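Local coordinates for protein SidF, inhibitor of growth family, member 3 (Legionella pneumophila subsp. pneumophila, PDB 4FYE) that acts as a phosphoinositide phosphatase, probably removing the 3-phosphate from phosphatidylinositol 3,4,5-trisphosphate, at residues A[611-616]-A[625-630]; A[604-609]-A[632-637]; A[413-418]-A[442-447]; A[657-662]-A[678-683]. The protein carries 1 engineered substitution. All coordinates share one frame; numbering follows the deposited sequence.

Contact 1 of 4, residues A[611-616]-A[625-630]; sequences ELYYEN and FKLQTL
The C-terminal part of helix 590-614 meets the first turn of helix 626-637 most closely at Leu612 and Leu627, whose CA atoms lie 6.4 Å apart. Leu612 reaches in with one branch: its CD2 rests on Leu630 CD1 at 3.6 Å and on Lys626 CB at 4.0 Å, crossing both side chains at about a right angle. Leu627 has CG anti to its own backbone N (chi1 169°), and its CD2 comes obliquely to Tyr613, 4.2 Å from that residue's CB. The ends of Lys626 and Tyr613 leave this apolar patch. Lys626 runs extended to a salt bridge with Asp681, and Tyr613 OH bonds to Asp554 on helix 522-583.

Phe625, at the N-cap position of helix 626-637, has its carbonyl oxygen gripped twice: Thr629 N donates to it, and Thr629 OG1 bonds to Phe625 O at 2.8 Å from above the carbonyl plane. After helix 590-614, Asn616 (phi 56°) closes a Schellman motif. The two successive helices are joined by a short irregular connection, and their leucine branches are here packed near the turn of a helical hairpin.

Contact 2 of 4, residues A[604-609]-A[632-637]; sequences AYLTQA and ASLSCE
Tyr605 lays one ring face over the CB of Ser633, which stands 3.8 Å from the ring centroid and only 10° off the normal, a well-centred CH-pi contact. The ring's rim is used too: Glu637 CG sits near the ring plane, 4.0 Å from Tyr605 CE2. The glutamate chain is bent at chi2, and its carboxylate plane ends up tilted 26° from that of the ring. Closer to the backbone, Tyr605 CB packs on Leu634 CG at 4.0 Å, while a looser touch joins Leu606 CG to Leu634 CD1 at 4.4 Å.

The segments meet through carbon atoms, and the polar ends find partners elsewhere. Ser633 OG turns back to Thr629 O in its own helix, Glu637 OE1 bonds to His598, and Tyr605 OH bonds to Asn663. The phenol is therefore fixed at its tip as well as on its face. The axes of 604-609 and 632-637 come within 9.2 Å and run nearly antiparallel, their directions 153° apart. This is an antiparallel helix pair with a third helix, 438-458, packed against its leucines: Val452 touches both Leu606 and Leu634.

Contact 3 of 4, residues A[413-418]-A[442-447]; sequences RMSSWG and ARFVNQ
Helix-on-sheet packing in a mixed alpha-beta domain joins Phe444 of helix 438-458 to the end of strand 402-416, an inner strand of a mixed four-stranded sheet. The axes of 442-447 and 413-416 approach to 7.7 Å, with directions 134° apart, and Ser415 and Phe444 are the nearest residues by backbone.

Phe444 carries the contact. With CG anti to its backbone N, its ring is thrown out from the helix onto the strand. Ser415 CB stands over one ring face, 3.5 Å from the centroid, in a CH-pi contact. Around the ring come Met414 O, Arg413 CB and Trp417, all at oblique angles. The six-membered ring of Trp417 is turned 80° from that of Phe444, its CH2 being 3.8 Å from Phe444 CD2; the same indole presents its edge to Val445 CG2, 4.1 Å from CH2. Met414 O, beside the phenyl group, is bonded to Gln440, so this buried carbonyl has a polar partner. On the other side of the sheet, Met414 sends its side chain to helix 373-387.

At the upstream end of the segment Arg413 crosses Gln447 at a slant. Its guanidinium is anchored by a salt bridge from NH2 to Asp451, one turn further along the same helix as Gln447. Gln447 CB sits over one face of that flat group, toward its rim, and the amide is inclined 34° to it. Gln447 OE1 ends 3.5 Å from Arg413 CD, a contact with the arginine's aliphatic part.

Contact 4 of 4, residues A[657-662]-A[678-683]; sequences AQKIVG and EFLDHR
Phe679 faces Gly662 where helix 652-668 and the short helix 678-681 meet. Its CB leaves the backbone toward the longer helix, and CG, anti to the backbone N (chi1 -173°), starts the ring 3.9 Å from Gly662 O. One flank then follows that oxygen, with CD2 at 3.8 Å from Gly662 O and CE2 close behind. On the other flank CD1 and CE1 lie against Gly662 C, and CE1 is also 4.1 Å from Lys659 O. At the tip, CZ meets Gly662 CA at 3.6 Å. The ring thus lies flat on bare backbone, the carbonyl carbon over its centre, as the lack of a side chain at Gly662 allows.

Beside it, Leu680 CD2 packs on Lys659 CG at 3.7 Å. The bent lysine carries its NZ on to Asn726 O and a cation-pi contact with Phe727. Arg683 folds back, and Asp681 O and Leu680 O lie near its guanidinium plane, bonded to NE (2.8 Å) and NH2 respectively. Helix 692-699 packs on Phe679 through Leu696, Thr629 of helix 626-637 touches Lys659 and Leu680, and strand 247-254 meets the longer helix at Val661.

In the fold
Along the chain contact 3 comes first, then contact 1 nested inside the loop closed by contact 2, and finally contact 4. Contacts 1 and 2 are two levels of one hairpin, helices 590-614 and 626-637, with centres about 10 Å apart. Helix 626-637 ties the set together: Leu627 and Gln628 reach Trp417 of contact 3, about 11 Å away between centres, while Lys626 and Thr629 reach Asp681 and Lys659 of contact 4. Contacts 3 and 4 do not touch, their centres being about 21 Å apart. The hairpin thus lies between the end of strand 402-416 with helix 438-458 on one hand and helix 652-668 on the other, bringing distant parts of the sequence together in the phosphatase domain.

Contact 1 of 4, residues A[611-616]-A[625-630]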
loop_
_atom_site.group_PDB
_atom_site.type_symbol
_atom_site.label_atom_id
_atom_site.label_comp_id
_atom_site.label_asym_id
_atom_site.label_seq_id
_atom_site.Cartn_x
_atom_site.Cartn_y
_atom_site.Cartn_z
ATOM N N GLU A 611 10.979 -19.686 -8.943
ATOM C CA GLU A 611 12.240 -19.601 -9.676
ATOM C C GLU A 611 13.155 -18.544 -9.014
ATOM O O GLU A 611 14.351 -18.788 -8.774
ATOM C CB GLU A 611 12.034 -19.315 -11.178
ATOM C CG GLU A 611 13.359 -18.933 -11.863
ATOM C CD GLU A 611 13.226 -18.235 -13.215
ATOM O OE1 GLU A 611 12.705 -18.885 -14.159
ATOM O OE2 GLU A 611 13.686 -17.042 -13.344
ATOM N N LEU A 612 12.570 -17.375 -8.699
ATOM C CA LEU A 612 13.326 -16.222 -8.211
ATOM C C LEU A 612 13.822 -16.495 -6.793
ATOM O O LEU A 612 14.870 -15.983 -6.358
ATOM C CB LEU A 612 12.449 -14.981 -8.226
ATOM C CG LEU A 612 12.420 -13.929 -9.375
ATOM C CD1 LEU A 612 13.533 -14.001 -10.448
ATOM C CD2 LEU A 612 11.059 -13.864 -10.023
ATOM N N TYR A 613 13.059 -17.305 -6.066
ATOM C CA TYR A 613 13.330 -17.498 -4.653
ATOM C C TYR A 613 14.341 -18.639 -4.511
ATOM O O TYR A 613 15.421 -18.449 -3.940
ATOM C CB TYR A 613 12.028 -17.738 -3.825
ATOM C CG TYR A 613 12.317 -18.127 -2.385
ATOM C CD1 TYR A 613 12.909 -17.218 -1.491
ATOM C CD2 TYR A 613 12.091 -19.444 -1.950
ATOM C CE1 TYR A 613 13.232 -17.600 -0.204
ATOM C CE2 TYR A 613 12.406 -19.856 -0.660
ATOM C CZ TYR A 613 12.963 -18.934 0.213
ATOM O OH TYR A 613 13.253 -19.382 1.491
ATOM N N TYR A 614 14.015 -19.797 -5.071
ATOM C CA TYR A 614 14.874 -20.955 -4.905
ATOM C C TYR A 614 16.240 -20.808 -5.589
ATOM O O TYR A 614 17.243 -21.195 -4.992
ATOM C CB TYR A 614 14.150 -22.256 -5.273
ATOM C CG TYR A 614 13.007 -22.593 -4.331
ATOM C CD1 TYR A 614 13.257 -22.841 -2.984
ATOM C CD2 TYR A 614 11.691 -22.712 -4.783
ATOM C CE1 TYR A 614 12.231 -23.166 -2.111
ATOM C CE2 TYR A 614 10.650 -23.047 -3.907
ATOM C CZ TYR A 614 10.930 -23.270 -2.568
ATOM O OH TYR A 614 9.951 -23.564 -1.625
ATOM N N GLU A 615 16.277 -20.229 -6.794
ATOM C CA GLU A 615 17.539 -19.872 -7.529
ATOM C C GLU A 615 18.232 -18.621 -6.962
ATOM O O GLU A 615 19.329 -18.253 -7.368
ATOM C CB GLU A 615 17.261 -19.652 -9.019
ATOM C CG GLU A 615 16.726 -20.903 -9.698
ATOM C CD GLU A 615 16.632 -20.811 -11.218
ATOM O OE1 GLU A 615 17.104 -19.807 -11.811
ATOM O OE2 GLU A 615 16.094 -21.775 -11.833
ATOM N N ASN A 616 17.569 -17.970 -6.007
ATOM C CA ASN A 616 18.161 -16.851 -5.317
ATOM C C ASN A 616 18.587 -15.786 -6.321
ATOM O O ASN A 616 19.645 -15.158 -6.204
ATOM C CB ASN A 616 19.315 -17.354 -4.431
ATOM C CG ASN A 616 19.876 -16.285 -3.502
ATOM O OD1 ASN A 616 21.076 -16.320 -3.235
ATOM N ND2 ASN A 616 19.043 -15.310 -3.035
ATOM N N PHE A 625 11.880 -5.725 -8.793
ATOM C CA PHE A 625 10.753 -5.869 -7.720
ATOM C C PHE A 625 9.935 -7.149 -7.903
ATOM O O PHE A 625 8.778 -7.264 -7.423
ATOM C CB PHE A 625 9.804 -4.651 -7.788
ATOM C CG PHE A 625 10.383 -3.348 -7.237
ATOM C CD1 PHE A 625 9.758 -2.715 -6.153
ATOM C CD2 PHE A 625 11.561 -2.794 -7.749
ATOM C CE1 PHE A 625 10.217 -1.515 -5.647
ATOM C CE2 PHE A 625 12.048 -1.586 -7.239
ATOM C CZ PHE A 625 11.383 -0.933 -6.190
ATOM N N LYS A 626 10.467 -8.094 -8.686
ATOM C CA LYS A 626 9.636 -9.151 -9.301
ATOM C C LYS A 626 9.037 -10.145 -8.273
ATOM O O LYS A 626 7.886 -10.601 -8.437
ATOM C CB LYS A 626 10.423 -9.951 -10.326
ATOM C CG LYS A 626 11.029 -9.136 -11.430
ATOM C CD LYS A 626 11.205 -10.037 -12.634
ATOM C CE LYS A 626 11.936 -9.290 -13.747
ATOM N NZ LYS A 626 12.203 -10.347 -14.765
ATOM N N LEU A 627 9.786 -10.446 -7.211
ATOM C CA LEU A 627 9.399 -11.549 -6.350
ATOM C C LEU A 627 8.297 -11.006 -5.468
ATOM O O LEU A 627 7.249 -11.647 -5.339
ATOM C CB LEU A 627 10.571 -12.141 -5.554
ATOM C CG LEU A 627 10.233 -13.147 -4.424
ATOM C CD1 LEU A 627 9.430 -14.345 -4.935
ATOM C CD2 LEU A 627 11.533 -13.604 -3.738
ATOM N N GLN A 628 8.503 -9.786 -4.971
ATOM C CA GLN A 628 7.520 -9.065 -4.173
ATOM C C GLN A 628 6.245 -8.898 -4.981
ATOM O O GLN A 628 5.126 -9.160 -4.490
ATOM C CB GLN A 628 8.139 -7.736 -3.738
ATOM C CG GLN A 628 9.483 -7.866 -2.972
ATOM C CD GLN A 628 10.734 -7.804 -3.859
ATOM O OE1 GLN A 628 10.746 -8.331 -4.933
ATOM N NE2 GLN A 628 11.810 -7.234 -3.362
ATOM N N THR A 629 6.397 -8.534 -6.260
ATOM C CA THR A 629 5.211 -8.342 -7.126
ATOM C C THR A 629 4.473 -9.639 -7.350
ATOM O O THR A 629 3.243 -9.648 -7.307
ATOM C CB THR A 629 5.574 -7.798 -8.508
ATOM O OG1 THR A 629 6.216 -6.544 -8.331
ATOM C CG2 THR A 629 4.308 -7.555 -9.360
ATOM N N LEU A 630 5.224 -10.742 -7.503
ATOM C CA LEU A 630 4.633 -12.018 -7.811
ATOM C C LEU A 630 3.836 -12.442 -6.652
ATOM O O LEU A 630 2.637 -12.740 -6.772
ATOM C CB LEU A 630 5.686 -13.046 -8.183
ATOM C CG LEU A 630 6.196 -12.656 -9.573
ATOM C CD1 LEU A 630 7.542 -13.288 -10.014
ATOM C CD2 LEU A 630 5.086 -12.930 -10.576
#

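Contact 2 of 4, residues A[604-609]-A[632-637]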
loop_
_atom_site.group_PDB
_atom_site.type_symbol
_atom_site.label_atom_id
_atom_site.label_comp_id
_atom_site.label_asym_id
_atom_site.label_seq_id
_atom_site.Cartn_x
_atom_site.Cartn_y
_atom_site.Cartn_z
ATOM N N ALA A 604 0.732 -19.668 -12.410
ATOM C CA ALA A 604 1.798 -18.932 -13.073
ATOM C C ALA A 604 2.490 -18.066 -12.072
ATOM O O ALA A 604 3.704 -18.061 -12.057
ATOM C CB ALA A 604 1.314 -18.129 -14.268
ATOM N N TYR A 605 1.748 -17.382 -11.205
ATOM C CA TYR A 605 2.398 -16.524 -10.203
ATOM C C TYR A 605 3.277 -17.338 -9.270
ATOM O O TYR A 605 4.433 -17.007 -9.040
ATOM C CB TYR A 605 1.397 -15.699 -9.407
ATOM C CG TYR A 605 0.748 -14.591 -10.234
ATOM C CD1 TYR A 605 1.526 -13.696 -10.990
ATOM C CD2 TYR A 605 -0.641 -14.412 -10.226
ATOM C CE1 TYR A 605 0.923 -12.689 -11.723
ATOM C CE2 TYR A 605 -1.272 -13.426 -10.973
ATOM C CZ TYR A 605 -0.499 -12.577 -11.720
ATOM O OH TYR A 605 -1.123 -11.599 -12.436
ATOM N N LEU A 606 2.759 -18.452 -8.769
ATOM C CA LEU A 606 3.575 -19.242 -7.863
ATOM C C LEU A 606 4.887 -19.729 -8.525
ATOM O O LEU A 606 5.977 -19.516 -8.017
ATOM C CB LEU A 606 2.785 -20.433 -7.388
ATOM C CG LEU A 606 3.054 -20.958 -5.968
ATOM C CD1 LEU A 606 2.977 -22.491 -6.021
ATOM C CD2 LEU A 606 4.329 -20.462 -5.277
ATOM N N THR A 607 4.798 -20.394 -9.658
ATOM C CA THR A 607 6.013 -20.994 -10.176
ATOM C C THR A 607 7.072 -19.959 -10.510
ATOM O O THR A 607 8.252 -20.231 -10.446
ATOM C CB THR A 607 5.723 -21.838 -11.406
ATOM O OG1 THR A 607 5.083 -21.012 -12.377
ATOM C CG2 THR A 607 4.798 -22.935 -11.031
ATOM N N GLN A 608 6.651 -18.756 -10.831
ATOM C CA GLN A 608 7.611 -17.738 -11.183
ATOM C C GLN A 608 8.268 -17.198 -9.958
ATOM O O GLN A 608 9.435 -16.830 -10.013
ATOM C CB GLN A 608 6.956 -16.612 -11.936
ATOM C CG GLN A 608 6.256 -17.078 -13.179
ATOM C CD GLN A 608 7.229 -17.446 -14.262
ATOM O OE1 GLN A 608 8.093 -16.631 -14.612
ATOM N NE2 GLN A 608 7.096 -18.677 -14.815
ATOM N N ALA A 609 7.535 -17.180 -8.853
ATOM C CA ALA A 609 8.113 -16.769 -7.594
ATOM C C ALA A 609 9.126 -17.811 -7.095
ATOM O O ALA A 609 10.226 -17.484 -6.592
ATOM C CB ALA A 609 7.030 -16.496 -6.601
ATOM N N ALA A 632 2.681 -10.617 -4.273
ATOM C CA ALA A 632 1.523 -9.755 -3.923
ATOM C C ALA A 632 0.425 -10.099 -4.883
ATOM O O ALA A 632 -0.729 -10.226 -4.512
ATOM C CB ALA A 632 1.866 -8.305 -4.009
ATOM N N SER A 633 0.783 -10.299 -6.138
ATOM C CA SER A 633 -0.234 -10.671 -7.127
ATOM C C SER A 633 -0.928 -11.998 -6.757
ATOM O O SER A 633 -2.156 -12.160 -6.945
ATOM C CB SER A 633 0.435 -10.755 -8.485
ATOM O OG SER A 633 1.022 -9.470 -8.730
ATOM N N LEU A 634 -0.161 -12.908 -6.159
ATOM C CA LEU A 634 -0.674 -14.226 -5.822
ATOM C C LEU A 634 -1.675 -14.126 -4.693
ATOM O O LEU A 634 -2.683 -14.891 -4.633
ATOM C CB LEU A 634 0.452 -15.080 -5.314
ATOM C CG LEU A 634 0.527 -16.567 -5.615
ATOM C CD1 LEU A 634 1.379 -17.157 -4.506
ATOM C CD2 LEU A 634 -0.817 -17.255 -5.750
ATOM N N SER A 635 -1.377 -13.227 -3.769
ATOM C CA SER A 635 -2.275 -13.053 -2.672
ATOM C C SER A 635 -3.530 -12.343 -3.160
ATOM O O SER A 635 -4.624 -12.680 -2.724
ATOM C CB SER A 635 -1.619 -12.299 -1.567
ATOM O OG SER A 635 -1.700 -10.915 -1.872
ATOM N N CYS A 636 -3.419 -11.398 -4.094
ATOM C CA CYS A 636 -4.666 -10.929 -4.729
ATOM C C CYS A 636 -5.413 -12.108 -5.396
ATOM O O CYS A 636 -6.619 -12.142 -5.403
ATOM C CB CYS A 636 -4.421 -9.756 -5.716
ATOM S SG CYS A 636 -3.715 -8.380 -4.849
ATOM N N GLU A 637 -4.715 -13.080 -5.977
ATOM C CA GLU A 637 -5.441 -14.214 -6.564
ATOM C C GLU A 637 -6.130 -15.088 -5.526
ATOM O O GLU A 637 -7.199 -15.608 -5.802
ATOM C CB GLU A 637 -4.552 -15.131 -7.401
ATOM C CG GLU A 637 -4.345 -14.682 -8.826
ATOM C CD GLU A 637 -5.593 -14.530 -9.692
ATOM O OE1 GLU A 637 -6.644 -15.214 -9.487
ATOM O OE2 GLU A 637 -5.479 -13.713 -10.635
#

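Contact 3 of 4, residues A[413-418]-A[442-447]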
loop_
_atom_site.group_PDB
_atom_site.type_symbol
_atom_site.label_atom_id
_atom_site.label_comp_id
_atom_site.label_asym_id
_atom_site.label_seq_id
_atom_site.Cartn_x
_atom_site.Cartn_y
_atom_site.Cartn_z
ATOM N N ARG A 413 0.217 -13.182 6.687
ATOM C CA ARG A 413 1.280 -13.639 5.856
ATOM C C ARG A 413 2.167 -12.402 5.612
ATOM O O ARG A 413 1.715 -11.355 5.147
ATOM C CB ARG A 413 0.768 -14.208 4.526
ATOM C CG ARG A 413 -0.397 -15.193 4.553
ATOM C CD ARG A 413 0.230 -16.515 4.721
ATOM N NE ARG A 413 -0.694 -17.594 4.541
ATOM C CZ ARG A 413 -1.258 -18.233 5.558
ATOM N NH1 ARG A 413 -0.999 -17.832 6.797
ATOM N NH2 ARG A 413 -2.066 -19.270 5.336
ATOM N N MET A 414 3.445 -12.540 5.917
ATOM C CA MET A 414 4.288 -11.433 5.858
ATOM C C MET A 414 5.543 -11.847 5.192
ATOM O O MET A 414 6.097 -12.867 5.589
ATOM C CB MET A 414 4.614 -10.911 7.227
ATOM C CG MET A 414 5.585 -9.765 7.002
ATOM S SD MET A 414 5.917 -8.970 8.529
ATOM C CE MET A 414 7.025 -7.678 8.129
ATOM N N SER A 415 5.989 -11.053 4.197
ATOM C CA SER A 415 7.331 -11.243 3.582
ATOM C C SER A 415 8.159 -9.976 3.636
ATOM O O SER A 415 7.630 -8.903 3.741
ATOM C CB SER A 415 7.241 -11.736 2.134
ATOM O OG SER A 415 6.521 -10.841 1.301
ATOM N N SER A 416 9.471 -10.069 3.545
ATOM C CA SER A 416 10.227 -8.854 3.600
ATOM C C SER A 416 11.447 -9.001 2.747
ATOM O O SER A 416 12.427 -9.614 3.163
ATOM C CB SER A 416 10.589 -8.580 5.024
ATOM O OG SER A 416 11.279 -7.358 5.085
ATOM N N TRP A 417 11.398 -8.471 1.525
ATOM C CA TRP A 417 12.555 -8.615 0.653
ATOM C C TRP A 417 12.864 -7.272 0.123
ATOM O O TRP A 417 12.019 -6.666 -0.583
ATOM C CB TRP A 417 12.232 -9.473 -0.541
ATOM C CG TRP A 417 12.161 -10.956 -0.338
ATOM C CD1 TRP A 417 13.230 -11.838 -0.094
ATOM C CD2 TRP A 417 10.982 -11.802 -0.473
ATOM N NE1 TRP A 417 12.770 -13.131 -0.014
ATOM C CE2 TRP A 417 11.439 -13.182 -0.250
ATOM C CE3 TRP A 417 9.661 -11.570 -0.741
ATOM C CZ2 TRP A 417 10.576 -14.255 -0.284
ATOM C CZ3 TRP A 417 8.784 -12.654 -0.781
ATOM C CH2 TRP A 417 9.223 -13.963 -0.539
ATOM N N GLY A 418 14.109 -6.844 0.369
ATOM C CA GLY A 418 14.521 -5.461 0.164
ATOM C C GLY A 418 14.619 -5.049 -1.290
ATOM O O GLY A 418 14.729 -5.914 -2.202
ATOM N N ALA A 442 11.340 -17.783 4.035
ATOM C CA ALA A 442 11.056 -19.214 3.853
ATOM C C ALA A 442 9.698 -19.717 4.500
ATOM O O ALA A 442 8.896 -20.407 3.848
ATOM C CB ALA A 442 12.248 -20.075 4.281
ATOM N N ARG A 443 9.418 -19.379 5.754
ATOM C CA ARG A 443 8.081 -19.608 6.290
ATOM C C ARG A 443 6.985 -19.112 5.312
ATOM O O ARG A 443 6.114 -19.903 4.871
ATOM C CB ARG A 443 7.966 -18.877 7.611
ATOM C CG ARG A 443 6.598 -18.960 8.303
ATOM C CD ARG A 443 6.817 -18.816 9.803
ATOM N NE ARG A 443 5.565 -18.803 10.519
ATOM C CZ ARG A 443 4.849 -17.714 10.767
ATOM N NH1 ARG A 443 5.294 -16.528 10.387
ATOM N NH2 ARG A 443 3.703 -17.825 11.453
ATOM N N PHE A 444 7.049 -17.817 4.965
ATOM C CA PHE A 444 6.090 -17.188 4.036
ATOM C C PHE A 444 5.988 -17.983 2.731
ATOM O O PHE A 444 4.899 -18.305 2.266
ATOM C CB PHE A 444 6.531 -15.743 3.774
ATOM C CG PHE A 444 5.697 -15.012 2.749
ATOM C CD1 PHE A 444 4.539 -14.354 3.117
ATOM C CD2 PHE A 444 6.098 -14.978 1.413
ATOM C CE1 PHE A 444 3.784 -13.668 2.174
ATOM C CE2 PHE A 444 5.371 -14.292 0.478
ATOM C CZ PHE A 444 4.199 -13.635 0.855
ATOM N N VAL A 445 7.114 -18.368 2.157
ATOM C CA VAL A 445 7.028 -19.112 0.930
ATOM C C VAL A 445 6.243 -20.399 1.161
ATOM O O VAL A 445 5.307 -20.729 0.402
ATOM C CB VAL A 445 8.414 -19.316 0.276
ATOM C CG1 VAL A 445 8.360 -20.389 -0.805
ATOM C CG2 VAL A 445 8.906 -18.000 -0.340
ATOM N N ASN A 446 6.567 -21.124 2.230
ATOM C CA ASN A 446 5.826 -22.376 2.524
ATOM C C ASN A 446 4.309 -22.107 2.705
ATOM O O ASN A 446 3.451 -22.821 2.171
ATOM C CB ASN A 446 6.356 -23.021 3.787
ATOM C CG ASN A 446 7.701 -23.636 3.615
ATOM O OD1 ASN A 446 8.061 -24.115 2.522
ATOM N ND2 ASN A 446 8.472 -23.663 4.716
ATOM N N GLN A 447 3.983 -21.067 3.451
ATOM C CA GLN A 447 2.563 -20.789 3.705
ATOM C C GLN A 447 1.808 -20.588 2.413
ATOM O O GLN A 447 0.790 -21.221 2.186
ATOM C CB GLN A 447 2.414 -19.546 4.540
ATOM C CG GLN A 447 3.114 -19.655 5.873
ATOM C CD GLN A 447 3.005 -18.385 6.697
ATOM O OE1 GLN A 447 3.336 -17.290 6.248
ATOM N NE2 GLN A 447 2.523 -18.535 7.915
#

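Contact 4 of 4, residues A[657-662]-A[678-683]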
loop_
_atom_site.group_PDB
_atom_site.type_symbol
_atom_site.label_atom_id
_atom_site.label_comp_id
_atom_site.label_asym_id
_atom_site.label_seq_id
_atom_site.Cartn_x
_atom_site.Cartn_y
_atom_site.Cartn_z
ATOM N N ALA A 657 3.810 -0.766 -5.630
ATOM C CA ALA A 657 2.396 -0.634 -6.078
ATOM C C ALA A 657 2.304 -0.438 -7.601
ATOM O O ALA A 657 1.373 -0.967 -8.259
ATOM C CB ALA A 657 1.657 0.483 -5.321
ATOM N N GLN A 658 3.304 0.249 -8.179
ATOM C CA GLN A 658 3.351 0.507 -9.619
ATOM C C GLN A 658 3.557 -0.803 -10.383
ATOM O O GLN A 658 2.950 -1.034 -11.426
ATOM C CB GLN A 658 4.538 1.451 -9.958
ATOM C CG GLN A 658 4.914 1.482 -11.459
ATOM C CD GLN A 658 6.079 2.471 -11.894
ATOM O OE1 GLN A 658 6.496 2.463 -13.081
ATOM N NE2 GLN A 658 6.608 3.262 -10.985
ATOM N N LYS A 659 4.467 -1.643 -9.910
ATOM C CA LYS A 659 4.676 -2.956 -10.516
ATOM C C LYS A 659 3.390 -3.805 -10.426
ATOM O O LYS A 659 2.989 -4.469 -11.390
ATOM C CB LYS A 659 5.850 -3.615 -9.774
ATOM C CG LYS A 659 7.103 -3.856 -10.587
ATOM C CD LYS A 659 7.808 -2.637 -11.067
ATOM C CE LYS A 659 9.093 -2.982 -11.846
ATOM N NZ LYS A 659 8.995 -3.051 -13.364
ATOM N N ILE A 660 2.673 -3.765 -9.307
ATOM C CA ILE A 660 1.528 -4.686 -9.169
ATOM C C ILE A 660 0.369 -4.153 -9.982
ATOM O O ILE A 660 -0.317 -4.929 -10.650
ATOM C CB ILE A 660 1.083 -4.763 -7.700
ATOM C CG1 ILE A 660 2.150 -5.483 -6.890
ATOM C CG2 ILE A 660 -0.248 -5.462 -7.563
ATOM C CD1 ILE A 660 2.176 -5.029 -5.449
ATOM N N VAL A 661 0.121 -2.831 -9.932
ATOM C CA VAL A 661 -1.050 -2.317 -10.604
ATOM C C VAL A 661 -0.779 -2.450 -12.095
ATOM O O VAL A 661 -1.667 -2.826 -12.831
ATOM C CB VAL A 661 -1.380 -0.829 -10.311
ATOM C CG1 VAL A 661 -2.816 -0.561 -10.618
ATOM C CG2 VAL A 661 -1.236 -0.520 -8.871
ATOM N N GLY A 662 0.450 -2.170 -12.540
ATOM C CA GLY A 662 0.740 -2.157 -13.978
ATOM C C GLY A 662 0.586 -3.590 -14.490
ATOM O O GLY A 662 0.086 -3.851 -15.592
ATOM N N GLU A 678 5.337 -10.474 -19.292
ATOM C CA GLU A 678 5.864 -9.402 -20.124
ATOM C C GLU A 678 6.076 -8.068 -19.390
ATOM O O GLU A 678 7.131 -7.447 -19.534
ATOM C CB GLU A 678 4.968 -9.166 -21.326
ATOM C CG GLU A 678 5.727 -8.818 -22.612
ATOM C CD GLU A 678 4.987 -9.293 -23.853
ATOM O OE1 GLU A 678 3.820 -9.778 -23.720
ATOM O OE2 GLU A 678 5.583 -9.181 -24.960
ATOM N N PHE A 679 5.077 -7.652 -18.604
ATOM C CA PHE A 679 5.093 -6.366 -17.956
ATOM C C PHE A 679 6.264 -6.352 -17.005
ATOM O O PHE A 679 6.869 -5.327 -16.783
ATOM C CB PHE A 679 3.795 -6.045 -17.199
ATOM C CG PHE A 679 3.768 -4.649 -16.682
ATOM C CD1 PHE A 679 4.260 -4.356 -15.444
ATOM C CD2 PHE A 679 3.364 -3.627 -17.483
ATOM C CE1 PHE A 679 4.291 -3.070 -14.969
ATOM C CE2 PHE A 679 3.419 -2.338 -17.038
ATOM C CZ PHE A 679 3.898 -2.059 -15.775
ATOM N N LEU A 680 6.606 -7.488 -16.429
ATOM C CA LEU A 680 7.753 -7.460 -15.519
ATOM C C LEU A 680 9.108 -7.636 -16.212
ATOM O O LEU A 680 10.028 -6.926 -15.873
ATOM C CB LEU A 680 7.565 -8.465 -14.401
ATOM C CG LEU A 680 6.446 -8.255 -13.374
ATOM C CD1 LEU A 680 6.574 -9.408 -12.366
ATOM C CD2 LEU A 680 6.649 -6.880 -12.698
ATOM N N ASP A 681 9.195 -8.523 -17.197
ATOM C CA ASP A 681 10.449 -8.930 -17.809
ATOM C C ASP A 681 10.896 -7.919 -18.836
ATOM O O ASP A 681 12.113 -7.724 -19.035
ATOM C CB ASP A 681 10.305 -10.320 -18.469
ATOM C CG ASP A 681 9.898 -11.450 -17.449
ATOM O OD1 ASP A 681 10.072 -11.240 -16.209
ATOM O OD2 ASP A 681 9.422 -12.549 -17.889
ATOM N N HIS A 682 9.930 -7.267 -19.490
ATOM C CA HIS A 682 10.257 -6.288 -20.541
ATOM C C HIS A 682 11.272 -5.271 -20.050
ATOM O O HIS A 682 11.125 -4.686 -18.974
ATOM C CB HIS A 682 9.032 -5.598 -21.188
ATOM C CG HIS A 682 9.415 -4.714 -22.371
ATOM N ND1 HIS A 682 9.796 -3.395 -22.226
ATOM C CD2 HIS A 682 9.590 -5.021 -23.725
ATOM C CE1 HIS A 682 10.141 -2.891 -23.420
ATOM N NE2 HIS A 682 10.020 -3.882 -24.344
ATOM N N ARG A 683 12.329 -5.097 -20.833
ATOM C CA ARG A 683 13.416 -4.199 -20.514
ATOM C C ARG A 683 13.104 -2.797 -21.089
ATOM O O ARG A 683 13.172 -2.596 -22.309
ATOM C CB ARG A 683 14.778 -4.761 -21.095
ATOM C CG ARG A 683 15.291 -6.091 -20.480
ATOM C CD ARG A 683 15.432 -6.067 -18.925
ATOM N NE ARG A 683 14.161 -6.069 -18.147
ATOM C CZ ARG A 683 14.053 -5.600 -16.873
ATOM N NH1 ARG A 683 15.112 -5.058 -16.228
ATOM N NH2 ARG A 683 12.890 -5.645 -16.202
#